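Local structure of peptidase, C14 family (Geobacter sulfurreducens PCA, 3BIJ) at residues A[9-13]-A[24-30]; A[55-61]-A[105-110]. The protein is uncharacterised but probably acts as a cysteine endopeptidase of the caspase-like C14 family. All blocks are in the same frame, centred on the assembly; numbering follows the deposited sequence.

Contact 1 of 2, residues A[9-13]-A[24-30]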
ATOM      1  N   LEU A   9     -30.395  20.875  -7.461  1.00 41.27           N
ATOM      2  CA  LEU A   9     -30.877  19.676  -6.802  1.00 36.27           C
ATOM      3  C   LEU A   9     -29.785  19.096  -5.934  1.00 39.51           C
ATOM      4  O   LEU A   9     -28.636  18.983  -6.358  1.00 51.07           O
ATOM      5  CB  LEU A   9     -31.286  18.630  -7.831  1.00 33.27           C
ATOM      6  CG  LEU A   9     -32.334  19.030  -8.878  1.00 44.24           C
ATOM      7  CD1 LEU A   9     -32.546  17.876  -9.851  1.00 22.09           C
ATOM      8  CD2 LEU A   9     -33.639  19.390  -8.187  1.00 38.75           C
ATOM      9  N   GLY A  10     -30.151  18.716  -4.717  1.00 43.31           N
ATOM     10  CA  GLY A  10     -29.195  18.130  -3.797  1.00 44.01           C
ATOM     11  C   GLY A  10     -29.891  17.098  -2.927  1.00 49.01           C
ATOM     12  O   GLY A  10     -30.874  17.407  -2.248  1.00 44.45           O
ATOM     13  N   LEU A  11     -29.398  15.863  -2.952  1.00 46.87           N
ATOM     14  CA  LEU A  11     -30.003  14.809  -2.150  1.00 42.68           C
ATOM     15  C   LEU A  11     -28.977  14.048  -1.353  1.00 46.21           C
ATOM     16  O   LEU A  11     -28.269  13.208  -1.900  1.00 46.86           O
ATOM     17  CB  LEU A  11     -30.744  13.815  -3.036  1.00 39.61           C
ATOM     18  CG  LEU A  11     -31.812  14.407  -3.943  1.00 39.95           C
ATOM     19  CD1 LEU A  11     -31.219  14.712  -5.301  1.00 36.32           C
ATOM     20  CD2 LEU A  11     -32.950  13.416  -4.064  1.00 40.24           C
ATOM     21  N   ASN A  12     -28.867  14.324  -0.064  1.00 49.01           N
ATOM     22  CA  ASN A  12     -27.899  13.558   0.695  1.00 57.11           C
ATOM     23  C   ASN A  12     -28.608  12.464   1.493  1.00 55.15           C
ATOM     24  O   ASN A  12     -28.158  12.045   2.559  1.00 48.21           O
ATOM     25  CB  ASN A  12     -27.046  14.462   1.578  1.00 57.12           C
ATOM     26  CG  ASN A  12     -27.843  15.504   2.254  1.00 56.10           C
ATOM     27  OD1 ASN A  12     -28.959  15.243   2.696  1.00 70.45           O
ATOM     28  ND2 ASN A  12     -27.286  16.703   2.356  1.00 50.49           N
ATOM     29  N   ALA A  13     -29.730  12.015   0.934  1.00 50.93           N
ATOM     30  CA  ALA A  13     -30.533  10.933   1.485  1.00 49.25           C
ATOM     31  C   ALA A  13     -31.691  10.683   0.534  1.00 47.22           C
ATOM     32  O   ALA A  13     -32.074  11.571  -0.233  1.00 50.97           O
ATOM     33  CB  ALA A  13     -31.060  11.287   2.869  1.00 51.96           C
ATOM     34  N   GLY A  24     -29.246   5.809   1.065  1.00 49.44           N
ATOM     35  CA  GLY A  24     -28.352   6.538   0.182  1.00 45.13           C
ATOM     36  C   GLY A  24     -27.803   7.792   0.827  1.00 46.54           C
ATOM     37  O   GLY A  24     -27.739   8.851   0.206  1.00 55.97           O
ATOM     38  N   LYS A  25     -27.405   7.676   2.087  1.00 50.75           N
ATOM     39  CA  LYS A  25     -26.871   8.810   2.833  1.00 46.45           C
ATOM     40  C   LYS A  25     -25.585   9.403   2.262  1.00 49.41           C
ATOM     41  O   LYS A  25     -24.670   8.686   1.841  1.00 55.97           O
ATOM     42  CB  LYS A  25     -26.644   8.402   4.290  1.00 48.12           C
ATOM     43  CG  LYS A  25     -27.930   8.273   5.121  1.00 66.05           C
ATOM     44  CD  LYS A  25     -28.163   9.492   6.029  1.00 73.25           C
ATOM     45  CE  LYS A  25     -28.193  10.797   5.214  1.00 80.50           C
ATOM     46  NZ  LYS A  25     -28.331  12.060   6.023  1.00 67.76           N
ATOM     47  N   LEU A  26     -25.546  10.731   2.245  1.00 40.71           N
ATOM     48  CA  LEU A  26     -24.394  11.505   1.782  1.00 48.12           C
ATOM     49  C   LEU A  26     -24.414  12.786   2.599  1.00 46.15           C
ATOM     50  O   LEU A  26     -25.448  13.141   3.158  1.00 45.65           O
ATOM     51  CB  LEU A  26     -24.511  11.837   0.293  1.00 48.72           C
ATOM     52  CG  LEU A  26     -24.426  10.655  -0.676  1.00 47.96           C
ATOM     53  CD1 LEU A  26     -24.840  11.099  -2.058  1.00 45.92           C
ATOM     54  CD2 LEU A  26     -23.016  10.086  -0.686  1.00 43.72           C
ATOM     55  N   ASN A  27     -23.299  13.492   2.681  1.00 43.05           N
ATOM     56  CA  ASN A  27     -23.329  14.696   3.484  1.00 57.35           C
ATOM     57  C   ASN A  27     -22.567  15.860   2.901  1.00 54.74           C
ATOM     58  O   ASN A  27     -21.664  16.395   3.537  1.00 71.07           O
ATOM     59  CB  ASN A  27     -22.825  14.374   4.889  1.00 66.00           C
ATOM     60  CG  ASN A  27     -21.533  13.596   4.873  1.00 67.08           C
ATOM     61  OD1 ASN A  27     -20.527  14.072   4.354  1.00 80.09           O
ATOM     62  ND2 ASN A  27     -21.548  12.396   5.438  1.00 57.67           N
ATOM     63  N   ALA A  28     -22.952  16.259   1.694  1.00 55.99           N
ATOM     64  CA  ALA A  28     -22.319  17.367   1.001  1.00 40.52           C
ATOM     65  C   ALA A  28     -23.129  17.731  -0.234  1.00 47.41           C
ATOM     66  O   ALA A  28     -22.821  18.702  -0.918  1.00 58.06           O
ATOM     67  CB  ALA A  28     -20.897  16.994   0.604  1.00 45.45           C
ATOM     68  N   CYS A  29     -24.167  16.956  -0.517  1.00 42.95           N
ATOM     69  CA  CYS A  29     -24.996  17.223  -1.673  1.00 46.08           C
ATOM     70  C   CYS A  29     -25.856  18.458  -1.469  1.00 48.46           C
ATOM     71  O   CYS A  29     -26.011  19.259  -2.386  1.00 55.66           O
ATOM     72  CB  CYS A  29     -25.853  16.000  -1.997  1.00 46.09           C
ATOM     73  SG  CYS A  29     -24.839  14.571  -2.458  1.00 59.38           S
ATOM     74  N   GLU A  30     -26.413  18.632  -0.277  1.00 53.33           N
ATOM     75  CA  GLU A  30     -27.226  19.820  -0.037  1.00 49.57           C
ATOM     76  C   GLU A  30     -26.334  21.059  -0.077  1.00 47.68           C
ATOM     77  O   GLU A  30     -26.743  22.114  -0.550  1.00 39.22           O
ATOM     78  CB  GLU A  30     -27.957  19.707   1.297  1.00 47.47           C
ATOM     79  CG  GLU A  30     -29.200  18.857   1.161  1.00 52.88           C
ATOM     80  CD  GLU A  30     -29.933  18.673   2.464  1.00 52.49           C
ATOM     81  OE1 GLU A  30     -30.176  19.682   3.156  1.00 52.19           O
ATOM     82  OE2 GLU A  30     -30.271  17.517   2.786  1.00 62.07           O
TER
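The Asn12 side chain meets that of Glu30 and crosses it at about a right angle. Asn12 CG comes within 3.2 Å of Glu30 OE2. The amide and carboxylate planes are 37° apart, so the two groups are not stacked flat. Asn12 CG sits between its own backbone N and carbonyl carbon (chi1 43°), which directs the amide towards the Glu30 carboxylate.

On the backbone, Leu26 N donates to Asn12 O at 2.9 Å. The N-H points well at the oxygen, but the donor stands 56° out of the carbonyl plane. Asn12 O also receives a CA-H contact from Lys25 CA at 3.5 Å. Lys25 starts out away from residues 9-13. It bends about its CB-CG and CG-CD bonds, and this brings CE back to 3.7 Å from Ala13 CB.

Cys29 is buried and packs against the Leu11 backbone. Its SG lies 3.7 Å from Leu11 O, and its CB is beside the Leu11 backbone N. Leu26 CD1 reaches the same Leu11 carbonyl oxygen at 4.0 Å. Gly10 has no side chain, and its CA passes 3.7 Å from Cys29 O.

This is the exit of the first strand of a beta-alpha-beta unit, meeting the start of its helix. Ala28 is the N-cap of helix 29-42. Gly10 bonds through its backbone to Leu50 and Thr52 at the end of strand 46-51. Leu9 and Leu11 bond to strand 76-89 instead. Leu26 also touches His84, in a Ser-Gly-His-Gly sequence resembling the His-Gly motif of caspase-clan peptidases. The contact thus sits at one end of strand 4-10, between parallel neighbours 46-51 and 76-89, with helix 29-42 leading away from it.

Contact 2 of 2, residues A[55-61]-A[105-110]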
ATOM      1  N   ALA A  55     -36.567  16.868  -3.450  1.00 47.44           N
ATOM      2  CA  ALA A  55     -36.166  16.466  -4.801  1.00 47.16           C
ATOM      3  C   ALA A  55     -36.819  15.166  -5.239  1.00 43.87           C
ATOM      4  O   ALA A  55     -36.156  14.139  -5.352  1.00 51.50           O
ATOM      5  CB  ALA A  55     -34.646  16.338  -4.879  1.00 47.05           C
ATOM      6  N   THR A  56     -38.118  15.217  -5.505  1.00 38.30           N
ATOM      7  CA  THR A  56     -38.841  14.025  -5.925  1.00 39.26           C
ATOM      8  C   THR A  56     -39.017  13.966  -7.434  1.00 38.18           C
ATOM      9  O   THR A  56     -38.783  14.951  -8.125  1.00 44.74           O
ATOM     10  CB  THR A  56     -40.228  13.987  -5.311  1.00 39.95           C
ATOM     11  OG1 THR A  56     -41.047  14.978  -5.942  1.00 55.58           O
ATOM     12  CG2 THR A  56     -40.152  14.270  -3.826  1.00 35.12           C
ATOM     13  N   ARG A  57     -39.437  12.811  -7.942  1.00 35.14           N
ATOM     14  CA  ARG A  57     -39.660  12.659  -9.369  1.00 37.58           C
ATOM     15  C   ARG A  57     -40.645  13.736  -9.833  1.00 40.76           C
ATOM     16  O   ARG A  57     -40.341  14.524 -10.725  1.00 44.27           O
ATOM     17  CB  ARG A  57     -40.223  11.270  -9.688  1.00 33.16           C
ATOM     18  CG  ARG A  57     -39.207  10.135  -9.727  1.00 38.70           C
ATOM     19  CD  ARG A  57     -39.897   8.801 -10.015  1.00 40.47           C
ATOM     20  NE  ARG A  57     -40.687   8.875 -11.234  1.00 35.60           N
ATOM     21  CZ  ARG A  57     -40.161   8.889 -12.450  1.00 42.66           C
ATOM     22  NH1 ARG A  57     -38.846   8.819 -12.603  1.00 39.53           N
ATOM     23  NH2 ARG A  57     -40.946   9.005 -13.509  1.00 40.05           N
ATOM     24  N   ALA A  58     -41.819  13.782  -9.209  1.00 49.19           N
ATOM     25  CA  ALA A  58     -42.845  14.762  -9.580  1.00 49.25           C
ATOM     26  C   ALA A  58     -42.344  16.206  -9.640  1.00 44.49           C
ATOM     27  O   ALA A  58     -42.478  16.857 -10.676  1.00 47.28           O
ATOM     28  CB  ALA A  58     -44.024  14.663  -8.620  1.00 42.40           C
ATOM     29  N   LYS A  59     -41.770  16.696  -8.540  1.00 42.39           N
ATOM     30  CA  LYS A  59     -41.257  18.067  -8.476  1.00 47.10           C
ATOM     31  C   LYS A  59     -40.162  18.401  -9.486  1.00 49.46           C
ATOM     32  O   LYS A  59     -40.202  19.462 -10.115  1.00 50.36           O
ATOM     33  CB  LYS A  59     -40.755  18.390  -7.065  1.00 38.74           C
ATOM     34  CG  LYS A  59     -41.853  18.516  -6.025  1.00 41.08           C
ATOM     35  CD  LYS A  59     -41.301  19.110  -4.731  1.00 63.93           C
ATOM     36  CE  LYS A  59     -42.348  19.117  -3.616  1.00 72.69           C
ATOM     37  NZ  LYS A  59     -41.794  19.588  -2.310  1.00 67.70           N
ATOM     38  N   VAL A  60     -39.183  17.507  -9.632  1.00 46.65           N
ATOM     39  CA  VAL A  60     -38.092  17.716 -10.577  1.00 40.89           C
ATOM     40  C   VAL A  60     -38.627  17.754 -12.010  1.00 42.53           C
ATOM     41  O   VAL A  60     -38.295  18.659 -12.765  1.00 41.76           O
ATOM     42  CB  VAL A  60     -37.021  16.596 -10.463  1.00 42.75           C
ATOM     43  CG1 VAL A  60     -36.025  16.707 -11.602  1.00 38.02           C
ATOM     44  CG2 VAL A  60     -36.296  16.697  -9.130  1.00 41.40           C
ATOM     45  N   ILE A  61     -39.457  16.778 -12.375  1.00 39.71           N
ATOM     46  CA  ILE A  61     -40.019  16.713 -13.724  1.00 35.71           C
ATOM     47  C   ILE A  61     -40.837  17.953 -14.021  1.00 40.17           C
ATOM     48  O   ILE A  61     -40.733  18.540 -15.096  1.00 49.47           O
ATOM     49  CB  ILE A  61     -40.903  15.469 -13.893  1.00 38.45           C
ATOM     50  CG1 ILE A  61     -40.033  14.212 -13.808  1.00 39.72           C
ATOM     51  CG2 ILE A  61     -41.622  15.506 -15.222  1.00 40.32           C
ATOM     52  CD1 ILE A  61     -40.822  12.925 -13.691  1.00 34.13           C
ATOM     53  N   LEU A 105     -33.400   9.937  -7.204  1.00 34.01           N
ATOM     54  CA  LEU A 105     -34.155  10.981  -6.547  1.00 44.55           C
ATOM     55  C   LEU A 105     -34.781  10.369  -5.297  1.00 45.12           C
ATOM     56  O   LEU A 105     -34.811   9.149  -5.133  1.00 49.58           O
ATOM     57  CB  LEU A 105     -35.196  11.573  -7.515  1.00 44.81           C
ATOM     58  CG  LEU A 105     -34.587  12.300  -8.741  1.00 41.17           C
ATOM     59  CD1 LEU A 105     -35.673  12.921  -9.559  1.00 25.65           C
ATOM     60  CD2 LEU A 105     -33.601  13.379  -8.293  1.00 44.92           C
ATOM     61  N   PHE A 106     -35.255  11.215  -4.397  1.00 53.40           N
ATOM     62  CA  PHE A 106     -35.822  10.739  -3.143  1.00 51.53           C
ATOM     63  C   PHE A 106     -36.984   9.802  -3.382  1.00 50.10           C
ATOM     64  O   PHE A 106     -37.078   8.724  -2.790  1.00 49.85           O
ATOM     65  CB  PHE A 106     -36.260  11.944  -2.307  1.00 52.60           C
ATOM     66  CG  PHE A 106     -36.593  11.609  -0.882  1.00 49.19           C
ATOM     67  CD1 PHE A 106     -37.862  11.148  -0.542  1.00 43.75           C
ATOM     68  CD2 PHE A 106     -35.633  11.750   0.121  1.00 41.12           C
ATOM     69  CE1 PHE A 106     -38.170  10.833   0.764  1.00 42.40           C
ATOM     70  CE2 PHE A 106     -35.932  11.436   1.437  1.00 41.71           C
ATOM     71  CZ  PHE A 106     -37.203  10.977   1.762  1.00 43.74           C
ATOM     72  N   ASP A 107     -37.857  10.229  -4.276  1.00 51.79           N
ATOM     73  CA  ASP A 107     -39.054   9.489  -4.657  1.00 54.31           C
ATOM     74  C   ASP A 107     -38.738   8.133  -5.320  1.00 57.20           C
ATOM     75  O   ASP A 107     -39.409   7.128  -5.071  1.00 58.58           O
ATOM     76  CB  ASP A 107     -39.853  10.374  -5.619  1.00 37.90           C
ATOM     77  CG  ASP A 107     -41.321  10.173  -5.498  1.00 58.77           C
ATOM     78  OD1 ASP A 107     -41.743   9.630  -4.443  1.00 68.91           O
ATOM     79  OD2 ASP A 107     -42.054  10.569  -6.447  1.00 63.51           O
ATOM     80  N   GLY A 108     -37.721   8.135  -6.180  1.00 54.58           N
ATOM     81  CA  GLY A 108     -37.323   6.951  -6.908  1.00 50.14           C
ATOM     82  C   GLY A 108     -36.292   7.365  -7.951  1.00 55.66           C
ATOM     83  O   GLY A 108     -35.739   8.469  -7.881  1.00 61.11           O
ATOM     84  N   GLU A 109     -36.036   6.510  -8.935  1.00 49.20           N
ATOM     85  CA  GLU A 109     -35.034   6.839  -9.947  1.00 47.54           C
ATOM     86  C   GLU A 109     -35.602   7.499 -11.190  1.00 45.89           C
ATOM     87  O   GLU A 109     -36.681   7.154 -11.658  1.00 51.25           O
ATOM     88  CB  GLU A 109     -34.257   5.584 -10.355  1.00 43.63           C
ATOM     89  CG  GLU A 109     -33.592   4.897  -9.188  1.00 42.38           C
ATOM     90  CD  GLU A 109     -32.977   3.583  -9.563  1.00 33.87           C
ATOM     91  OE1 GLU A 109     -32.012   3.586 -10.352  1.00 47.91           O
ATOM     92  OE2 GLU A 109     -33.459   2.545  -9.070  1.00 39.60           O
ATOM     93  N   LEU A 110     -34.861   8.459 -11.721  1.00 39.57           N
ATOM     94  CA  LEU A 110     -35.274   9.157 -12.918  1.00 36.54           C
ATOM     95  C   LEU A 110     -34.381   8.601 -14.005  1.00 36.54           C
ATOM     96  O   LEU A 110     -33.184   8.854 -13.993  1.00 42.58           O
ATOM     97  CB  LEU A 110     -35.036  10.658 -12.750  1.00 39.98           C
ATOM     98  CG  LEU A 110     -35.382  11.564 -13.929  1.00 39.04           C
ATOM     99  CD1 LEU A 110     -36.883  11.567 -14.158  1.00 43.88           C
ATOM    100  CD2 LEU A 110     -34.884  12.956 -13.655  1.00 44.84           C
TER
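Arg57 stands in the first turn of helix 57-70 and reaches across a beta hairpin, whose turn joins strand 99-104 to strand 109-111 in the caspase-like fold. Its CB lies 3.8 Å from Asp107 OD2. The next atom, CG, passes Asp107 CB. The chain then bends (chi3 55°), turning the guanidinium towards the start of strand 109-111. CD runs near Glu109 O, and NH1 gives that oxygen a weak bond of 2.9 Å, bent to 121° at the hydrogen. Leu110 CA meets the guanidinium at its edge, 3.6 Å from NH1. The stronger partner is Glu114, which forms a salt bridge with NH2. Asp107 is not a second one: its charged atoms do not touch those of Arg57.

The backbone joins the segments just before the helix. Phe106 N donates to Ala55 O at 3.2 Å. Thr56 is the N-cap, its OG1 accepting from Lys59 N, while its CB packs on Asp107 CB.

Apolar side chains make up another part of the contact. Val60 and Leu105 meet tip to tip, CG2 against CD1 at 3.9 Å. Ile61 CD1 lies 3.9 Å above one face of the Arg57 guanidinium, displaced from the centre of the group, and Ile61 CG1 is 4.1 Å from Leu110 CD1.

In the fold
Both contacts are partly buried, about 13 Å from the centre of the chain, and both reach the main sheet. Each sets a helix start against a chain segment at one end of a strand: the exit of strand 4-10 in contact 1, the turn leading into strand 109-111 in contact 2. Contact 1 works within one beta-alpha-beta unit and closes first along the chain. Contact 2 joins more distant elements. Contact 1 is built mainly round the Asn12 side chain against Glu30 and Leu26, with a backbone bond beside it. Contact 2 combines leucine, valine and isoleucine packing with an arginine tip. They meet directly: Leu11 CD2 packs 3.5 Å from Ala55 CB and rests against Leu105.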